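Local coordinates for protein sugar phosphate isomerase/epimerase (Parabacteroides distasonis, PDB 3L23) that probably acts as an isomerase or epimerase on sugar phosphates, with a magnesium ion bound in a TIM-barrel fold, at residues I15-Y20 against M41-L46; A33-V38 against A71-I76; V274-M279 against A287-C292. One frame throughout, in Å; residues are numbered along the deposited sequence.

Overall arrangement
From the N terminus, contact 1 comes first: strand 16-18, helix 31-40 and strand 45-52 form a beta-alpha-beta unit, and the contact closes it by pairing the two strands. Contact 2 starts inside that loop, on helix 31-40, and ends beyond it at 71-76, so the two cross; strand 74-79 then lies beside 45-52 in the same sheet. Contact 3 comes after both and closes a short loop near the C terminus, folding 274-279 onto helix 285-298. There the barrel shuts: the last strand, 272-274, pairs with 16-18, and helix 285-298 reaches residues of contact 1, whereas contacts 2 and 3 do not touch.

Contact 1. Residues I15-Y20 against M41-L46; sequences IGLQIY and MGYSKL. With EDO (1,2-ethanediol), chain F.
Ile15 O receives two neighbouring backbone N-H groups just where the parallel pairing begins: Ser44 N binds it almost straight, 2.9 Å from Ile15 O at 172°, while Lys45 N adds a longer, weak bond. One step on, Leu17 N returns a bond of 2.8 Å to Lys45 O. Gly16 lies opposite Lys45 in this ladder, and its CA comes to 3.1 Å from Lys45 O in a CA-H...O contact. Water joins the start of the ladder too, accepting from Ile15 N and donating to Gly42 O, the residue whose Schellman motif ends helix 31-40.

The ring of Tyr43 is the main apolar surface. With CG opposite its own backbone N (chi1 -173°), Leu17 lays its branches over one ring face: CD2 sits 4.2 Å above the Tyr43 plane, over the centre, and CB of Leu17 makes an off-centre CH-pi contact with the same face. Ile15 CG2 arrives obliquely, 3.6 Å from Tyr43 CE1, and Gly16 O lies near the ring plane at the edge. The hydroxyl reaches on to Val289 O of helix 285-298. Replacing Tyr43 by an alanine would probably deprive Val289 O of that hydrogen bond and open a gap beside Leu17 and Ile15. Further along, Leu46 CD2 meets Ile19 CG2 at 3.9 Å, the two side chains roughly at right angles.

Lys45 leaves by the other face of the sheet. Its chain bends at chi3 (70°), and NZ grips both oxygens of a 1,2-ethanediol, probably from the crystallisation liquor, besides its salt bridge to Asp271. Backbone bonds thus set the register of the two parallel strands of the beta-alpha-beta unit, the Tyr43 hydroxyl ties them to the last barrel helix, and the lysine charge is likely to be balanced by Asp271.

Contact 2. Residues A33-V38 against A71-I76; sequences ANLRKV and AGLKII
The flank of helix 31-40 passes the turn after helix 61-70 with its backbone closest at Arg36 and Ala71, whose CA atoms are 4.9 Å apart, and no hydrogen bond spans the two segments. That turn is a Schellman motif: Gly72 takes a positive phi of 87° as the chain leaves the helix and heads for strand 74-79.

Ala71 aims its methyl at the helix, where CB lies 3.7 Å from Leu35 O, and the same methyl reaches CB of Leu35 and, at 4.1 Å, CG of Arg36. So small a side chain suits this near approach of the backbones, since it packs against the helix main chain itself and not just against its side chains. Arg36 contributes only its aliphatic stem; a bend at chi3 (-62°) folds the guanidinium back along its own helix, with Ala33 CA 3.5 Å above one face of the Arg36 guanidinium plane, nearer its rim than its middle.

Leu73 does the deeper work. Its CG stands opposite the carbonyl carbon (chi1 -57°), and the CD1 methyl is pushed between three groups of the helix: 3.5 Å from Leu35 O, 3.9 Å from Leu35 CD2 and 3.9 Å from Val38 CG1. The two leucines meet at a slant, while Val38 lies roughly square to Leu73, its CG1 touching both terminal methyls. Around this group, Met67 of helix 61-70 and Leu26 cover Leu35, Leu46 of strand 45-52 backs Leu73, and Lys39 NZ bonds to Gly72 O.

Between 33-38 and the turn leading into strand 74-79 the contact is van der Waals only, the polar link from Lys39 coming from just beyond; methyl groups meet aliphatic chains and the Leu35 carbonyl oxygen, so the fit probably rests mainly on shape.

Contact 3. Residues V274-M279 against A287-C292; sequences VELEQM and AGVKDC. With MG (magnesium ion), chain B.
Leu276 lays its CD2 methyl over the peptide link between Gly288 and Val289, 3.5 Å from Val289 N, and against the Val289 CG2 methyl at 3.8 Å. Its other methyl, CD1, turns up the helix to Cys292 SG, 4.1 Å away. CG of Leu276 stands opposite the backbone N (chi1 -179°), which carries the branches on toward the helix. Gly288 admits CD2: a CB there would lie only 2.7 Å from Leu276 CD2 and equally near Met279 SE. Met279, present as selenomethionine, bends at chi2 and chi3 so that CE settles 4.0 Å from Gly288 CA, while at the far end Val274 CG1 rests on Cys292 CB, also at 4.0 Å.

This is the last strand-loop-helix step of the TIM barrel, strand 272-274 running out at its C-terminal end before helix 285-298 packs back against it. Between two residues that face the helix, Glu275 points the other way, its chain extended toward the barrel's metal site. OE1 alone of Glu275 binds the magnesium ion, at 2.0 Å, and His165, Asp216 and His242 supply the other protein ligands. A metal-bound water donates to the second carboxylate oxygen, Glu275 OE2, across 2.7 Å, which limits rotation of the carboxylate.

Contact 1. Residues I15-Y20 against M41-L46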
ATOM      1  N   ILE A  15      -3.740   0.069  15.948  1.00 33.47           N
ATOM      2  CA  ILE A  15      -3.925  -0.794  14.789  1.00 32.16           C
ATOM      3  C   ILE A  15      -4.392   0.006  13.589  1.00 32.11           C
ATOM      4  O   ILE A  15      -5.328   0.791  13.693  1.00 31.72           O
ATOM      5  CB  ILE A  15      -4.959  -1.981  15.068  1.00 32.41           C
ATOM      6  CG1 ILE A  15      -4.640  -2.721  16.377  1.00 33.00           C
ATOM      7  CG2 ILE A  15      -4.991  -2.971  13.927  1.00 31.77           C
ATOM      8  CD1 ILE A  15      -5.681  -3.738  16.829  1.00 31.08           C
ATOM      9  N   GLY A  16      -3.713  -0.176  12.458  1.00 31.38           N
ATOM     10  CA  GLY A  16      -4.115   0.465  11.239  1.00 31.81           C
ATOM     11  C   GLY A  16      -4.982  -0.391  10.370  1.00 30.83           C
ATOM     12  O   GLY A  16      -4.881  -1.636  10.401  1.00 30.30           O
ATOM     13  N   LEU A  17      -5.800   0.261   9.529  1.00 31.21           N
ATOM     14  CA  LEU A  17      -6.655  -0.415   8.539  1.00 30.70           C
ATOM     15  C   LEU A  17      -6.535   0.212   7.156  1.00 30.88           C
ATOM     16  O   LEU A  17      -6.692   1.438   7.002  1.00 30.44           O
ATOM     17  CB  LEU A  17      -8.140  -0.342   8.931  1.00 30.00           C
ATOM     18  CG  LEU A  17      -9.203  -1.097   8.138  1.00 31.10           C
ATOM     19  CD1 LEU A  17      -8.944  -2.627   8.049  1.00 31.10           C
ATOM     20  CD2 LEU A  17     -10.637  -0.824   8.672  1.00 31.13           C
ATOM     21  N   GLN A  18      -6.317  -0.626   6.143  1.00 32.06           N
ATOM     22  CA  GLN A  18      -6.423  -0.189   4.763  1.00 32.30           C
ATOM     23  C   GLN A  18      -7.912  -0.299   4.440  1.00 31.54           C
ATOM     24  O   GLN A  18      -8.509  -1.395   4.407  1.00 30.35           O
ATOM     25  CB  GLN A  18      -5.525  -1.031   3.856  1.00 31.80           C
ATOM     26  CG  GLN A  18      -5.813  -1.018   2.374  1.00 34.68           C
ATOM     27  CD  GLN A  18      -6.017   0.351   1.770  1.00 33.52           C
ATOM     28  OE1 GLN A  18      -7.138   0.704   1.444  1.00 32.27           O
ATOM     29  NE2 GLN A  18      -4.928   1.123   1.590  1.00 32.39           N
ATOM     30  N   ILE A  19      -8.539   0.848   4.226  1.00 30.66           N
ATOM     31  CA  ILE A  19      -9.996   0.866   4.119  1.00 30.55           C
ATOM     32  C   ILE A  19     -10.594   0.117   2.917  1.00 30.79           C
ATOM     33  O   ILE A  19     -11.804  -0.187   2.915  1.00 30.83           O
ATOM     34  CB  ILE A  19     -10.566   2.313   4.150  1.00 30.86           C
ATOM     35  CG1 ILE A  19     -10.182   3.118   2.909  1.00 30.15           C
ATOM     36  CG2 ILE A  19     -10.105   3.036   5.437  1.00 32.18           C
ATOM     37  CD1 ILE A  19     -10.777   4.592   2.891  1.00 30.89           C
ATOM     38  N   TYR A  20      -9.793  -0.171   1.900  1.00 32.45           N
ATOM     39  CA  TYR A  20     -10.290  -0.976   0.781  1.00 33.12           C
ATOM     40  C   TYR A  20     -10.792  -2.346   1.271  1.00 31.39           C
ATOM     41  O   TYR A  20     -11.623  -2.954   0.652  1.00 32.09           O
ATOM     42  CB  TYR A  20      -9.163  -1.191  -0.229  1.00 36.59           C
ATOM     43  CG  TYR A  20      -9.558  -1.738  -1.574  1.00 41.05           C
ATOM     44  CD1 TYR A  20     -10.276  -0.975  -2.469  1.00 45.44           C
ATOM     45  CD2 TYR A  20      -9.103  -2.968  -1.990  1.00 45.46           C
ATOM     46  CE1 TYR A  20     -10.597  -1.468  -3.731  1.00 49.04           C
ATOM     47  CE2 TYR A  20      -9.416  -3.471  -3.231  1.00 45.17           C
ATOM     48  CZ  TYR A  20     -10.148  -2.728  -4.098  1.00 46.51           C
ATOM     49  OH  TYR A  20     -10.444  -3.220  -5.366  1.00 48.47           O
HETATM   50  N   MSE A  41     -14.245  -1.431  16.518  1.00 31.13           N
HETATM   51  CA  MSE A  41     -13.563  -2.711  16.257  1.00 31.79           C
HETATM   52  C   MSE A  41     -12.101  -2.720  16.734  1.00 32.09           C
HETATM   53  O   MSE A  41     -11.476  -3.788  16.762  1.00 32.97           O
HETATM   54  CB  MSE A  41     -13.631  -3.072  14.748  1.00 32.11           C
HETATM   55  CG  MSE A  41     -15.025  -3.391  14.267  1.00 32.69           C
HETATM   56 SE   MSE A  41     -14.983  -4.098  12.464  0.75 33.40          SE
HETATM   57  CE  MSE A  41     -14.561  -2.500  11.481  1.00 34.70           C
ATOM     58  N   GLY A  42     -11.558  -1.557  17.080  1.00 31.45           N
ATOM     59  CA  GLY A  42     -10.214  -1.455  17.664  1.00 31.18           C
ATOM     60  C   GLY A  42      -9.167  -0.820  16.776  1.00 32.03           C
ATOM     61  O   GLY A  42      -7.988  -0.878  17.096  1.00 32.64           O
ATOM     62  N   TYR A  43      -9.581  -0.211  15.663  1.00 30.64           N
ATOM     63  CA  TYR A  43      -8.664   0.466  14.763  1.00 30.64           C
ATOM     64  C   TYR A  43      -8.505   1.934  15.131  1.00 31.95           C
ATOM     65  O   TYR A  43      -9.443   2.565  15.539  1.00 31.36           O
ATOM     66  CB  TYR A  43      -9.159   0.360  13.310  1.00 30.70           C
ATOM     67  CG  TYR A  43      -9.175  -1.052  12.812  1.00 30.43           C
ATOM     68  CD1 TYR A  43      -8.004  -1.661  12.363  1.00 28.98           C
ATOM     69  CD2 TYR A  43     -10.333  -1.829  12.852  1.00 30.83           C
ATOM     70  CE1 TYR A  43      -7.998  -2.972  11.947  1.00 29.58           C
ATOM     71  CE2 TYR A  43     -10.311  -3.187  12.421  1.00 28.56           C
ATOM     72  CZ  TYR A  43      -9.134  -3.727  11.939  1.00 30.02           C
ATOM     73  OH  TYR A  43      -9.046  -5.054  11.502  1.00 29.97           O
ATOM     74  N   SER A  44      -7.312   2.487  14.914  1.00 31.68           N
ATOM     75  CA  SER A  44      -7.073   3.904  15.186  1.00 33.11           C
ATOM     76  C   SER A  44      -6.488   4.730  14.038  1.00 32.30           C
ATOM     77  O   SER A  44      -6.577   5.963  14.056  1.00 32.41           O
ATOM     78  CB  SER A  44      -6.125   3.985  16.385  1.00 33.58           C
ATOM     79  OG  SER A  44      -4.922   3.312  16.028  1.00 38.83           O
ATOM     80  N   LYS A  45      -5.888   4.040  13.076  1.00 32.02           N
ATOM     81  CA  LYS A  45      -5.160   4.616  11.975  1.00 32.86           C
ATOM     82  C   LYS A  45      -5.680   4.087  10.636  1.00 31.95           C
ATOM     83  O   LYS A  45      -5.943   2.887  10.478  1.00 31.97           O
ATOM     84  CB  LYS A  45      -3.655   4.279  12.128  1.00 32.83           C
ATOM     85  CG  LYS A  45      -3.025   4.960  13.331  1.00 37.08           C
ATOM     86  CD  LYS A  45      -1.764   4.269  13.842  1.00 38.40           C
ATOM     87  CE  LYS A  45      -0.584   4.403  12.888  1.00 43.28           C
ATOM     88  NZ  LYS A  45       0.724   3.908  13.527  1.00 44.20           N
ATOM     89  N   LEU A  46      -5.825   4.974   9.663  1.00 30.67           N
ATOM     90  CA  LEU A  46      -6.358   4.610   8.343  1.00 29.53           C
ATOM     91  C   LEU A  46      -5.342   4.811   7.238  1.00 31.16           C
ATOM     92  O   LEU A  46      -4.588   5.764   7.286  1.00 31.78           O
ATOM     93  CB  LEU A  46      -7.552   5.462   8.009  1.00 29.13           C
ATOM     94  CG  LEU A  46      -8.740   5.358   8.968  1.00 29.21           C
ATOM     95  CD1 LEU A  46      -9.848   6.313   8.470  1.00 29.20           C
ATOM     96  CD2 LEU A  46      -9.255   3.915   9.161  1.00 28.90           C
TER
HETATM   97  C1  EDO F   5      -0.423   0.553  13.289  1.00 28.67           C
HETATM   98  O1  EDO F   5       0.063   1.439  12.259  1.00 28.91           O
HETATM   99  C2  EDO F   5       0.627   0.370  14.369  1.00 31.53           C
HETATM  100  O2  EDO F   5       0.826   1.632  14.984  1.00 33.26           O
HETATM  101  O   HOH W   1      -6.064   0.918  17.601  1.00 31.42           O

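Contact 2. Residues A33-V38 against A71-I76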
ATOM      1  N   ALA A  33     -21.378   6.729  10.962  1.00 29.68           N
ATOM      2  CA  ALA A  33     -21.577   5.561  11.834  1.00 29.58           C
ATOM      3  C   ALA A  33     -20.664   4.402  11.461  1.00 28.98           C
ATOM      4  O   ALA A  33     -20.147   3.671  12.355  1.00 29.67           O
ATOM      5  CB  ALA A  33     -23.035   5.098  11.827  1.00 29.32           C
ATOM      6  N   ASN A  34     -20.443   4.198  10.161  1.00 28.76           N
ATOM      7  CA  ASN A  34     -19.516   3.147   9.717  1.00 28.83           C
ATOM      8  C   ASN A  34     -18.087   3.399  10.183  1.00 28.63           C
ATOM      9  O   ASN A  34     -17.388   2.466  10.558  1.00 29.05           O
ATOM     10  CB  ASN A  34     -19.556   2.949   8.200  1.00 28.70           C
ATOM     11  CG  ASN A  34     -20.925   2.501   7.720  1.00 29.35           C
ATOM     12  OD1 ASN A  34     -21.748   2.054   8.520  1.00 29.99           O
ATOM     13  ND2 ASN A  34     -21.219   2.714   6.436  1.00 28.74           N
ATOM     14  N   LEU A  35     -17.660   4.660  10.171  1.00 28.18           N
ATOM     15  CA  LEU A  35     -16.322   5.024  10.646  1.00 28.93           C
ATOM     16  C   LEU A  35     -16.242   4.840  12.177  1.00 28.76           C
ATOM     17  O   LEU A  35     -15.215   4.377  12.699  1.00 29.54           O
ATOM     18  CB  LEU A  35     -15.947   6.434  10.209  1.00 27.80           C
ATOM     19  CG  LEU A  35     -15.582   6.570   8.728  1.00 29.46           C
ATOM     20  CD1 LEU A  35     -15.725   8.054   8.225  1.00 27.78           C
ATOM     21  CD2 LEU A  35     -14.193   6.005   8.486  1.00 30.26           C
ATOM     22  N   ARG A  36     -17.315   5.160  12.881  1.00 29.70           N
ATOM     23  CA  ARG A  36     -17.415   4.834  14.314  1.00 30.24           C
ATOM     24  C   ARG A  36     -17.284   3.336  14.579  1.00 30.80           C
ATOM     25  O   ARG A  36     -16.629   2.924  15.567  1.00 29.00           O
ATOM     26  CB  ARG A  36     -18.701   5.371  14.931  1.00 30.66           C
ATOM     27  CG  ARG A  36     -18.731   6.888  15.017  1.00 31.65           C
ATOM     28  CD  ARG A  36     -19.821   7.393  15.943  1.00 32.80           C
ATOM     29  NE  ARG A  36     -21.190   7.050  15.538  1.00 33.90           N
ATOM     30  CZ  ARG A  36     -21.948   7.770  14.703  1.00 35.41           C
ATOM     31  NH1 ARG A  36     -21.531   8.896  14.149  1.00 34.36           N
ATOM     32  NH2 ARG A  36     -23.170   7.354  14.442  1.00 35.24           N
ATOM     33  N   LYS A  37     -17.879   2.522  13.708  1.00 30.51           N
ATOM     34  CA  LYS A  37     -17.755   1.046  13.825  1.00 30.55           C
ATOM     35  C   LYS A  37     -16.309   0.605  13.654  1.00 30.19           C
ATOM     36  O   LYS A  37     -15.846  -0.305  14.334  1.00 28.98           O
ATOM     37  CB  LYS A  37     -18.692   0.309  12.854  1.00 30.16           C
ATOM     38  CG  LYS A  37     -18.692  -1.260  13.001  1.00 34.29           C
ATOM     39  CD  LYS A  37     -19.952  -1.977  12.380  1.00 35.58           C
ATOM     40  CE  LYS A  37     -19.964  -3.526  12.681  1.00 38.59           C
ATOM     41  NZ  LYS A  37     -21.352  -4.193  12.436  1.00 40.16           N
ATOM     42  N   VAL A  38     -15.575   1.245  12.744  1.00 29.09           N
ATOM     43  CA  VAL A  38     -14.148   0.981  12.560  1.00 29.53           C
ATOM     44  C   VAL A  38     -13.371   1.234  13.872  1.00 30.08           C
ATOM     45  O   VAL A  38     -12.606   0.384  14.319  1.00 30.00           O
ATOM     46  CB  VAL A  38     -13.556   1.811  11.404  1.00 29.51           C
ATOM     47  CG1 VAL A  38     -12.043   1.736  11.396  1.00 28.95           C
ATOM     48  CG2 VAL A  38     -14.144   1.308  10.069  1.00 29.74           C
ATOM     49  N   ALA A  71     -14.651  10.293  14.614  1.00 30.42           N
ATOM     50  CA  ALA A  71     -14.757   8.898  15.081  1.00 30.48           C
ATOM     51  C   ALA A  71     -13.556   8.442  15.874  1.00 30.48           C
ATOM     52  O   ALA A  71     -13.514   7.285  16.289  1.00 31.13           O
ATOM     53  CB  ALA A  71     -14.963   7.920  13.886  1.00 30.16           C
ATOM     54  N   GLY A  72     -12.555   9.292  16.023  1.00 30.75           N
ATOM     55  CA  GLY A  72     -11.323   8.917  16.715  1.00 31.77           C
ATOM     56  C   GLY A  72     -10.264   8.270  15.876  1.00 32.15           C
ATOM     57  O   GLY A  72      -9.356   7.630  16.424  1.00 33.77           O
ATOM     58  N   LEU A  73     -10.359   8.408  14.546  1.00 32.08           N
ATOM     59  CA  LEU A  73      -9.435   7.799  13.632  1.00 31.69           C
ATOM     60  C   LEU A  73      -8.509   8.854  13.043  1.00 31.75           C
ATOM     61  O   LEU A  73      -8.871  10.037  12.960  1.00 32.59           O
ATOM     62  CB  LEU A  73     -10.194   7.094  12.486  1.00 31.81           C
ATOM     63  CG  LEU A  73     -11.204   6.011  12.893  1.00 30.62           C
ATOM     64  CD1 LEU A  73     -12.068   5.603  11.712  1.00 30.93           C
ATOM     65  CD2 LEU A  73     -10.487   4.783  13.469  1.00 30.90           C
ATOM     66  N   LYS A  74      -7.299   8.448  12.676  1.00 32.05           N
ATOM     67  CA  LYS A  74      -6.359   9.363  12.019  1.00 31.91           C
ATOM     68  C   LYS A  74      -5.953   8.817  10.682  1.00 32.01           C
ATOM     69  O   LYS A  74      -5.618   7.641  10.579  1.00 31.65           O
ATOM     70  CB  LYS A  74      -5.103   9.556  12.851  1.00 32.09           C
ATOM     71  CG  LYS A  74      -4.273  10.756  12.419  1.00 34.55           C
ATOM     72  N   ILE A  75      -5.961   9.682   9.670  1.00 32.20           N
ATOM     73  CA  ILE A  75      -5.494   9.317   8.341  1.00 32.48           C
ATOM     74  C   ILE A  75      -3.978   9.464   8.294  1.00 32.63           C
ATOM     75  O   ILE A  75      -3.444  10.565   8.476  1.00 32.28           O
ATOM     76  CB  ILE A  75      -6.163  10.183   7.238  1.00 33.13           C
ATOM     77  CG1 ILE A  75      -7.698  10.019   7.264  1.00 34.50           C
ATOM     78  CG2 ILE A  75      -5.581   9.862   5.865  1.00 32.54           C
ATOM     79  CD1 ILE A  75      -8.391  11.046   6.359  1.00 34.62           C
ATOM     80  N   ILE A  76      -3.298   8.335   8.083  1.00 32.32           N
ATOM     81  CA  ILE A  76      -1.838   8.232   8.091  1.00 32.95           C
ATOM     82  C   ILE A  76      -1.256   8.024   6.703  1.00 32.02           C
ATOM     83  O   ILE A  76      -0.152   8.475   6.407  1.00 31.81           O
ATOM     84  CB  ILE A  76      -1.409   7.007   8.953  1.00 33.80           C
ATOM     85  CG1 ILE A  76      -1.930   7.149  10.384  1.00 35.59           C
ATOM     86  CG2 ILE A  76       0.134   6.756   8.947  1.00 33.69           C
ATOM     87  CD1 ILE A  76      -1.521   8.432  11.086  1.00 36.69           C
TER

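Contact 3. Residues V274-M279 against A287-C292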
ATOM      1  N   VAL A 274      -3.763  -3.327   8.447  1.00 30.55           N
ATOM      2  CA  VAL A 274      -4.527  -4.539   8.158  1.00 30.83           C
ATOM      3  C   VAL A 274      -5.168  -4.469   6.797  1.00 30.73           C
ATOM      4  O   VAL A 274      -5.759  -3.451   6.413  1.00 30.59           O
ATOM      5  CB  VAL A 274      -5.660  -4.768   9.245  1.00 30.54           C
ATOM      6  CG1 VAL A 274      -6.694  -5.799   8.765  1.00 29.93           C
ATOM      7  CG2 VAL A 274      -5.014  -5.120  10.581  1.00 31.63           C
ATOM      8  N   GLU A 275      -5.088  -5.575   6.061  1.00 31.06           N
ATOM      9  CA  GLU A 275      -5.777  -5.695   4.801  1.00 31.99           C
ATOM     10  C   GLU A 275      -6.524  -7.009   4.708  1.00 31.48           C
ATOM     11  O   GLU A 275      -6.032  -8.050   5.184  1.00 31.26           O
ATOM     12  CB  GLU A 275      -4.785  -5.579   3.655  1.00 32.32           C
ATOM     13  CG  GLU A 275      -5.494  -5.677   2.328  1.00 34.87           C
ATOM     14  CD  GLU A 275      -4.613  -5.338   1.163  1.00 41.71           C
ATOM     15  OE1 GLU A 275      -3.399  -5.489   1.248  1.00 35.74           O
ATOM     16  OE2 GLU A 275      -5.158  -4.932   0.124  1.00 49.54           O
ATOM     17  N   LEU A 276      -7.725  -6.963   4.123  1.00 31.69           N
ATOM     18  CA  LEU A 276      -8.561  -8.147   3.942  1.00 30.74           C
ATOM     19  C   LEU A 276      -9.179  -8.100   2.551  1.00 31.46           C
ATOM     20  O   LEU A 276      -9.847  -7.129   2.220  1.00 31.68           O
ATOM     21  CB  LEU A 276      -9.658  -8.176   5.023  1.00 31.83           C
ATOM     22  CG  LEU A 276     -10.606  -9.344   5.018  1.00 32.22           C
ATOM     23  CD1 LEU A 276      -9.829 -10.597   5.414  1.00 31.10           C
ATOM     24  CD2 LEU A 276     -11.845  -9.074   5.889  1.00 29.89           C
ATOM     25  N   GLU A 277      -8.952  -9.108   1.723  0.70 32.14           N
ATOM     26  CA  GLU A 277      -9.597  -9.111   0.412  0.70 34.34           C
ATOM     27  C   GLU A 277     -11.001  -9.703   0.547  0.70 32.72           C
ATOM     28  O   GLU A 277     -11.453  -9.979   1.662  0.70 31.39           O
ATOM     29  CB  GLU A 277      -8.686  -9.705  -0.708  0.70 35.80           C
ATOM     30  CG  GLU A 277      -8.333 -11.144  -0.734  0.70 39.16           C
ATOM     31  CD  GLU A 277      -7.241 -11.358  -1.807  0.70 38.06           C
ATOM     32  OE1 GLU A 277      -7.525 -11.142  -3.008  0.70 43.55           O
ATOM     33  OE2 GLU A 277      -6.093 -11.662  -1.437  0.70 38.38           O
ATOM     34  N   GLN A 278     -11.735  -9.809  -0.557  1.00 31.76           N
ATOM     35  CA  GLN A 278     -13.092 -10.289  -0.536  1.00 32.84           C
ATOM     36  C   GLN A 278     -13.224 -11.600   0.221  1.00 31.65           C
ATOM     37  O   GLN A 278     -12.500 -12.555  -0.037  1.00 31.22           O
ATOM     38  CB  GLN A 278     -13.564 -10.484  -1.970  1.00 32.99           C
ATOM     39  CG  GLN A 278     -14.876 -11.167  -2.101  1.00 35.95           C
ATOM     40  CD  GLN A 278     -16.003 -10.413  -1.471  1.00 39.77           C
ATOM     41  OE1 GLN A 278     -16.158  -9.212  -1.708  1.00 43.21           O
ATOM     42  NE2 GLN A 278     -16.843 -11.122  -0.692  1.00 40.36           N
HETATM   43  N   MSE A 279     -14.122 -11.628   1.189  1.00 31.57           N
HETATM   44  CA  MSE A 279     -14.333 -12.857   1.957  1.00 31.58           C
HETATM   45  C   MSE A 279     -14.779 -13.988   1.031  1.00 31.96           C
HETATM   46  O   MSE A 279     -15.664 -13.806   0.192  1.00 32.85           O
HETATM   47  CB  MSE A 279     -15.318 -12.609   3.098  1.00 31.77           C
HETATM   48  CG  MSE A 279     -14.762 -11.744   4.232  1.00 30.88           C
HETATM   49 SE   MSE A 279     -13.353 -12.536   5.249  0.75 31.69          SE
HETATM   50  CE  MSE A 279     -14.464 -13.642   6.405  1.00 28.23           C
ATOM     51  N   ALA A 287     -17.418  -8.056   9.121  1.00 29.25           N
ATOM     52  CA  ALA A 287     -17.299  -9.218  10.000  1.00 29.05           C
ATOM     53  C   ALA A 287     -15.852  -9.735   9.983  1.00 29.44           C
ATOM     54  O   ALA A 287     -15.257  -9.987  11.026  1.00 29.67           O
ATOM     55  CB  ALA A 287     -18.336 -10.311   9.611  1.00 27.59           C
ATOM     56  N   GLY A 288     -15.270  -9.893   8.803  1.00 28.65           N
ATOM     57  CA  GLY A 288     -13.903 -10.377   8.707  1.00 29.20           C
ATOM     58  C   GLY A 288     -12.895  -9.395   9.269  1.00 28.61           C
ATOM     59  O   GLY A 288     -11.924  -9.797   9.899  1.00 29.01           O
ATOM     60  N   VAL A 289     -13.082  -8.099   9.013  1.00 28.96           N
ATOM     61  CA  VAL A 289     -12.211  -7.061   9.571  1.00 29.39           C
ATOM     62  C   VAL A 289     -12.218  -7.055  11.122  1.00 29.96           C
ATOM     63  O   VAL A 289     -11.173  -6.873  11.771  1.00 30.06           O
ATOM     64  CB  VAL A 289     -12.552  -5.673   8.958  1.00 31.19           C
ATOM     65  CG1 VAL A 289     -11.907  -4.525   9.754  1.00 31.60           C
ATOM     66  CG2 VAL A 289     -12.098  -5.642   7.477  1.00 30.77           C
ATOM     67  N   LYS A 290     -13.374  -7.281  11.711  1.00 31.04           N
ATOM     68  CA  LYS A 290     -13.455  -7.458  13.165  1.00 31.31           C
ATOM     69  C   LYS A 290     -12.593  -8.605  13.653  1.00 31.23           C
ATOM     70  O   LYS A 290     -11.810  -8.447  14.597  1.00 31.24           O
ATOM     71  CB  LYS A 290     -14.904  -7.714  13.556  1.00 31.77           C
ATOM     72  CG  LYS A 290     -15.178  -8.021  15.052  1.00 34.66           C
ATOM     73  CD  LYS A 290     -14.888  -6.814  15.939  1.00 39.56           C
ATOM     74  CE  LYS A 290     -15.576  -6.880  17.341  1.00 37.38           C
ATOM     75  NZ  LYS A 290     -15.145  -8.122  18.133  1.00 41.13           N
ATOM     76  N   ASP A 291     -12.704  -9.740  12.979  1.00 30.41           N
ATOM     77  CA  ASP A 291     -11.973 -10.929  13.361  1.00 30.59           C
ATOM     78  C   ASP A 291     -10.453 -10.700  13.249  1.00 30.86           C
ATOM     79  O   ASP A 291      -9.673 -11.195  14.082  1.00 30.82           O
ATOM     80  CB  ASP A 291     -12.393 -12.124  12.508  1.00 30.41           C
ATOM     81  CG  ASP A 291     -13.767 -12.678  12.869  1.00 33.21           C
ATOM     82  OD1 ASP A 291     -14.372 -12.300  13.913  1.00 32.88           O
ATOM     83  OD2 ASP A 291     -14.238 -13.559  12.125  1.00 33.41           O
ATOM     84  N   CYS A 292     -10.038  -9.969  12.214  1.00 31.36           N
ATOM     85  CA  CYS A 292      -8.616  -9.589  12.073  1.00 31.18           C
ATOM     86  C   CYS A 292      -8.116  -8.723  13.259  1.00 31.29           C
ATOM     87  O   CYS A 292      -7.029  -8.936  13.785  1.00 30.67           O
ATOM     88  CB  CYS A 292      -8.345  -8.887  10.757  1.00 32.26           C
ATOM     89  SG  CYS A 292      -8.536  -9.989   9.303  1.00 31.89           S
TER
HETATM   90 MG    MG B   1      -1.748  -4.898   0.307  1.00 16.51          MG
HETATM   91  O   HOH W   2      -3.163  -3.295  -0.706  1.00 21.55           O
HETATM   92  O   HOH W   3      -2.372  -5.933  -1.446  1.00 20.44           O